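L-Ala-D/L-Glu epimerase, a muconate lactonizing enzyme (PDB 3FCP) is a magnesium-binding member of the enolase superfamily, with an N-terminal capping domain and a C-terminal barrel of the TIM type. Local coordinates at residues D44-I49 with L114-K119; L223-V228 with L248-V253. One frame throughout, in Å; residues are numbered along the deposited sequence.

How the contacts relate
Following the chain from its N terminus, contact 1 comes first: the start of strand 47-53 meets helix 103-121, closing a mostly helical loop of 64 residues within the N-terminal domain. Contact 2 opens only after contact 1 has closed, so the two neither nest nor cross. Contact 2 closes a shorter loop of 19 residues, the helix 233-242 link between strands 223-225 and 246-249 of the barrel, and carries two of the three protein ligands of the magnesium ion. The centres of contact 1 and contact 2 lie about 35 Å apart, on opposite sides of the chain's centre. The nearest atoms of contact 1 and contact 2 are about 18 Å apart. Contact 1 thus ties sheet to helix in one domain, contact 2 strand to strand in the other.

Contact 1. Residues D44-I49 with L114-K119; sequences DGICGI and LDAQGK
With chi1 of Asp115 at -177°, its CG stands anti to the backbone N and the carboxylate is carried to the backbone of Ile49; Lys119, fully extended beyond CG, runs its chain out to the carbonyl of Cys47. The two groups grip consecutive peptides of the strand. Ile49 N donates to Asp115 OD2 at 2.9 Å, using the anti lone pair of that oxygen, with an N-H...O angle of 158°. Lys119 NZ reaches Cys47 O at 2.9 Å from above the carbonyl plane. Between Lys119 NZ and Asp115 OD2 the ion pair is long, 3.9 Å. The second carboxylate oxygen, OD1, accepts from the backbone N of Leu358, so both oxygens of this buried group have N-H partners.

Gly48, with no side chain, lets the backbones come close: its CA lies 4.1 Å from the CA of Ala116. The methyl of Ala116 faces the Gly48 backbone, while Ile46 lays its CG2 branch against the helix, 3.9 Å from Ala116 CB. Just before it, Asp44 OD1 accepts from Ile46 N, an Asx turn that shapes the chain leading into the strand.

Strand 47-49 and helix 114-119 approach to 6.1 Å between axes, their directions 137° apart. This is helix-on-sheet packing in the N-terminal domain: helix 103-121 lies against strand 47-53, which within this chain is an edge strand of the three-stranded antiparallel sheet; the middle strand, 33-42, pairs with it through Leu40 and Gly48, and its Arg42 touches Ala116.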
loop_
_atom_site.group_PDB
_atom_site.type_symbol
_atom_site.label_atom_id
_atom_site.label_comp_id
_atom_site.label_asym_id
_atom_site.label_seq_id
_atom_site.Cartn_x
_atom_site.Cartn_y
_atom_site.Cartn_z
ATOM N N ASP A 44 -52.810 -10.647 -17.891
ATOM C CA ASP A 44 -53.674 -11.647 -17.269
ATOM C C ASP A 44 -54.659 -10.986 -16.295
ATOM O O ASP A 44 -55.447 -11.664 -15.632
ATOM C CB ASP A 44 -52.845 -12.720 -16.552
ATOM C CG ASP A 44 -51.893 -12.146 -15.510
ATOM O OD1 ASP A 44 -51.868 -10.914 -15.321
ATOM O OD2 ASP A 44 -51.163 -12.944 -14.880
ATOM N N GLY A 45 -54.617 -9.659 -16.227
ATOM C CA GLY A 45 -55.513 -8.933 -15.342
ATOM C C GLY A 45 -54.962 -8.678 -13.949
ATOM O O GLY A 45 -55.573 -7.955 -13.159
ATOM N N ILE A 46 -53.809 -9.262 -13.637
ATOM C CA ILE A 46 -53.208 -9.066 -12.322
ATOM C C ILE A 46 -52.492 -7.718 -12.238
ATOM O O ILE A 46 -51.796 -7.311 -13.168
ATOM C CB ILE A 46 -52.214 -10.203 -11.991
ATOM C CG1 ILE A 46 -52.981 -11.521 -11.845
ATOM C CG2 ILE A 46 -51.450 -9.888 -10.714
ATOM C CD1 ILE A 46 -52.109 -12.734 -11.578
ATOM N N CYS A 47 -52.692 -7.014 -11.129
ATOM C CA CYS A 47 -52.042 -5.727 -10.929
ATOM C C CYS A 47 -51.058 -5.803 -9.770
ATOM O O CYS A 47 -51.252 -6.568 -8.821
ATOM C CB CYS A 47 -53.069 -4.630 -10.633
ATOM S SG CYS A 47 -54.137 -4.187 -12.025
ATOM N N GLY A 48 -50.001 -5.004 -9.861
ATOM C CA GLY A 48 -48.998 -4.954 -8.813
ATOM C C GLY A 48 -48.787 -3.490 -8.477
ATOM O O GLY A 48 -48.892 -2.639 -9.362
ATOM N N ILE A 49 -48.516 -3.176 -7.214
ATOM C CA ILE A 49 -48.297 -1.783 -6.854
ATOM C C ILE A 49 -46.914 -1.569 -6.260
ATOM O O ILE A 49 -46.283 -2.502 -5.752
ATOM C CB ILE A 49 -49.364 -1.255 -5.854
ATOM C CG1 ILE A 49 -49.390 -2.124 -4.599
ATOM C CG2 ILE A 49 -50.731 -1.199 -6.535
ATOM C CD1 ILE A 49 -50.335 -1.604 -3.519
ATOM N N LEU A 114 -42.869 -7.433 -8.532
ATOM C CA LEU A 114 -42.821 -8.494 -7.530
ATOM C C LEU A 114 -44.191 -8.702 -6.879
ATOM O O LEU A 114 -44.581 -9.831 -6.591
ATOM C CB LEU A 114 -41.773 -8.175 -6.457
ATOM C CG LEU A 114 -40.307 -8.365 -6.873
ATOM C CD1 LEU A 114 -39.388 -7.761 -5.826
ATOM C CD2 LEU A 114 -40.011 -9.852 -7.061
ATOM N N ASP A 115 -44.914 -7.612 -6.640
ATOM C CA ASP A 115 -46.248 -7.706 -6.042
ATOM C C ASP A 115 -47.140 -8.548 -6.955
ATOM O O ASP A 115 -47.795 -9.484 -6.504
ATOM C CB ASP A 115 -46.845 -6.296 -5.857
ATOM C CG ASP A 115 -48.208 -6.308 -5.162
ATOM O OD1 ASP A 115 -48.464 -7.206 -4.332
ATOM O OD2 ASP A 115 -49.021 -5.394 -5.432
ATOM N N ALA A 116 -47.127 -8.231 -8.247
ATOM C CA ALA A 116 -47.947 -8.939 -9.224
ATOM C C ALA A 116 -47.567 -10.406 -9.409
ATOM O O ALA A 116 -48.443 -11.267 -9.493
ATOM C CB ALA A 116 -47.904 -8.210 -10.576
ATOM N N GLN A 117 -46.277 -10.711 -9.473
ATOM C CA GLN A 117 -45.885 -12.108 -9.651
ATOM C C GLN A 117 -46.155 -12.893 -8.366
ATOM O O GLN A 117 -46.371 -14.105 -8.399
ATOM C CB GLN A 117 -44.412 -12.213 -10.059
ATOM C CG GLN A 117 -43.983 -13.620 -10.507
ATOM C CD GLN A 117 -44.804 -14.172 -11.682
ATOM O OE1 GLN A 117 -45.589 -13.457 -12.309
ATOM N NE2 GLN A 117 -44.608 -15.449 -11.986
ATOM N N GLY A 118 -46.146 -12.197 -7.231
ATOM C CA GLY A 118 -46.433 -12.858 -5.970
ATOM C C GLY A 118 -47.896 -13.272 -5.970
ATOM O O GLY A 118 -48.239 -14.407 -5.630
ATOM N N LYS A 119 -48.768 -12.353 -6.364
ATOM C CA LYS A 119 -50.195 -12.660 -6.419
ATOM C C LYS A 119 -50.434 -13.788 -7.432
ATOM O O LYS A 119 -51.322 -14.611 -7.254
ATOM C CB LYS A 119 -50.996 -11.427 -6.839
ATOM C CG LYS A 119 -50.950 -10.254 -5.873
ATOM C CD LYS A 119 -51.768 -9.105 -6.443
ATOM C CE LYS A 119 -51.699 -7.854 -5.590
ATOM N NZ LYS A 119 -52.538 -6.767 -6.190
#

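Contact 2. Residues L223-V228 with L248-V253. With MG (magnesium ion), chain I.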
loop_
_atom_site.group_PDB
_atom_site.type_symbol
_atom_site.label_atom_id
_atom_site.label_comp_id
_atom_site.label_asym_id
_atom_site.label_seq_id
_atom_site.Cartn_x
_atom_site.Cartn_y
_atom_site.Cartn_z
ATOM N N LEU A 223 -23.930 3.098 17.452
ATOM C CA LEU A 223 -23.757 3.219 16.013
ATOM C C LEU A 223 -23.826 4.675 15.573
ATOM O O LEU A 223 -24.684 5.429 16.027
ATOM C CB LEU A 223 -24.859 2.414 15.317
ATOM C CG LEU A 223 -24.823 2.200 13.801
ATOM C CD1 LEU A 223 -23.674 1.256 13.441
ATOM C CD2 LEU A 223 -26.160 1.606 13.353
ATOM N N ILE A 224 -22.919 5.063 14.683
ATOM C CA ILE A 224 -22.877 6.427 14.156
ATOM C C ILE A 224 -23.118 6.324 12.653
ATOM O O ILE A 224 -22.314 5.723 11.938
ATOM C CB ILE A 224 -21.493 7.078 14.383
ATOM C CG1 ILE A 224 -21.134 7.053 15.875
ATOM C CG2 ILE A 224 -21.509 8.515 13.860
ATOM C CD1 ILE A 224 -19.693 7.513 16.174
ATOM N N GLU A 225 -24.216 6.908 12.179
ATOM C CA GLU A 225 -24.568 6.853 10.763
ATOM C C GLU A 225 -24.061 8.031 9.928
ATOM O O GLU A 225 -24.226 9.195 10.305
ATOM C CB GLU A 225 -26.090 6.748 10.616
ATOM C CG GLU A 225 -26.574 6.433 9.201
ATOM C CD GLU A 225 -28.092 6.368 9.092
ATOM O OE1 GLU A 225 -28.770 6.233 10.140
ATOM O OE2 GLU A 225 -28.608 6.439 7.955
ATOM N N GLN A 226 -23.445 7.700 8.793
ATOM C CA GLN A 226 -22.917 8.665 7.824
ATOM C C GLN A 226 -22.472 9.987 8.442
ATOM O O GLN A 226 -23.025 11.048 8.136
ATOM C CB GLN A 226 -23.979 8.925 6.750
ATOM C CG GLN A 226 -23.470 9.573 5.474
ATOM C CD GLN A 226 -22.509 8.679 4.706
ATOM O OE1 GLN A 226 -22.823 7.530 4.389
ATOM N NE2 GLN A 226 -21.334 9.208 4.401
ATOM N N PRO A 227 -21.446 9.944 9.307
ATOM C CA PRO A 227 -20.943 11.156 9.962
ATOM C C PRO A 227 -20.407 12.212 9.006
ATOM O O PRO A 227 -20.597 13.408 9.229
ATOM C CB PRO A 227 -19.868 10.614 10.908
ATOM C CG PRO A 227 -19.393 9.364 10.209
ATOM C CD PRO A 227 -20.686 8.757 9.737
ATOM N N VAL A 228 -19.751 11.768 7.937
ATOM C CA VAL A 228 -19.184 12.690 6.959
ATOM C C VAL A 228 -19.889 12.626 5.603
ATOM O O VAL A 228 -20.779 11.803 5.387
ATOM C CB VAL A 228 -17.672 12.418 6.755
ATOM C CG1 VAL A 228 -16.918 12.698 8.042
ATOM C CG2 VAL A 228 -17.452 10.974 6.314
ATOM N N LEU A 248 -22.128 3.307 10.458
ATOM C CA LEU A 248 -23.162 2.878 9.522
ATOM C C LEU A 248 -23.073 3.751 8.265
ATOM O O LEU A 248 -23.191 4.974 8.342
ATOM C CB LEU A 248 -24.548 3.060 10.157
ATOM C CG LEU A 248 -25.747 2.165 9.796
ATOM C CD1 LEU A 248 -26.982 3.050 9.645
ATOM C CD2 LEU A 248 -25.501 1.342 8.537
ATOM N N ALA A 249 -22.856 3.130 7.114
ATOM C CA ALA A 249 -22.782 3.885 5.869
ATOM C C ALA A 249 -24.184 4.034 5.266
ATOM O O ALA A 249 -24.946 3.067 5.221
ATOM C CB ALA A 249 -21.862 3.167 4.882
ATOM N N ASP A 250 -24.535 5.239 4.827
ATOM C CA ASP A 250 -25.839 5.450 4.197
ATOM C C ASP A 250 -25.618 5.987 2.787
ATOM O O ASP A 250 -25.482 5.204 1.847
ATOM C CB ASP A 250 -26.725 6.419 5.009
ATOM C CG ASP A 250 -28.133 6.577 4.410
ATOM O OD1 ASP A 250 -28.464 5.852 3.440
ATOM O OD2 ASP A 250 -28.915 7.422 4.906
ATOM N N GLU A 251 -25.548 7.311 2.640
ATOM C CA GLU A 251 -25.344 7.915 1.323
ATOM C C GLU A 251 -24.100 7.411 0.593
ATOM O O GLU A 251 -24.036 7.476 -0.636
ATOM C CB GLU A 251 -25.275 9.448 1.426
ATOM C CG GLU A 251 -26.621 10.163 1.576
ATOM C CD GLU A 251 -27.267 9.947 2.934
ATOM O OE1 GLU A 251 -26.551 9.632 3.908
ATOM O OE2 GLU A 251 -28.500 10.110 3.027
ATOM N N ALA A 252 -23.114 6.914 1.339
ATOM C CA ALA A 252 -21.880 6.404 0.736
ATOM C C ALA A 252 -22.086 5.091 -0.020
ATOM O O ALA A 252 -21.233 4.675 -0.802
ATOM C CB ALA A 252 -20.811 6.208 1.812
ATOM N N VAL A 253 -23.213 4.431 0.210
ATOM C CA VAL A 253 -23.461 3.161 -0.459
ATOM C C VAL A 253 -24.908 3.030 -0.907
ATOM O O VAL A 253 -25.830 3.066 -0.091
ATOM C CB VAL A 253 -23.082 1.981 0.471
ATOM C CG1 VAL A 253 -23.889 2.058 1.764
ATOM C CG2 VAL A 253 -23.323 0.657 -0.228
HETATM MG MG MG I . -28.927 9.716 5.199
HETATM O O HOH W 1 -27.567 8.913 7.146
HETATM O O HOH W 2 -30.303 10.143 7.158
HETATM O O HOH W 3 -31.344 9.840 4.295
#
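Parallel pairing sets Glu225 beside Leu248, with CA atoms 4.4 Å apart, as Leu248 N donates to Ile224 O and Leu248 O accepts from Gln226 N in a nearly straight bond (N-H...O 176°). Beyond this bridge Gln226 extends the join with its side chain. CG is anti to the backbone N and the chain bends at chi2 (65°), which brings OE1 to the turn at 250-253. There Gln226 OE1 accepts twice: from Asp250 N at 2.9 Å, in the carbonyl plane, and from Ala252 N at 3.1 Å, 54° out of it. Its NE2 donates to Val228 O, almost in the amide plane, so both ends of the amide are held and its rotation is fixed.

The strands belong to a beta-alpha-beta unit of the C-terminal barrel, joined by helix 233-242, and the type I turn from Asp250 to Val253 follows the second strand at the magnesium site. Asp250 OD2 binds the magnesium ion at 2.3 Å and Glu251 OE2 at 2.2 Å, with Glu251 OE1 farther off at 2.7 Å; Asn201 and three waters also bind it.

On the face shared by Glu225 and Leu248 the two side chains run alongside each other, CG of Glu225 packing on Leu248 CD1 at 3.4 Å, while the side chain of Leu223 lies obliquely across that of Leu248, its CD2 against CG. The Glu225 carboxylate receives a bond from metal-bound water 1 at OE2 and pairs with Lys168 through OE1. Glu225 OE2 also lies 3.2 Å from Asp250 OD2, two acceptors whose repulsion is probably eased by the magnesium ion and by Lys274, which donates to Asp250 OD2, and Lys277, salt-bridged to Asp250 OD1.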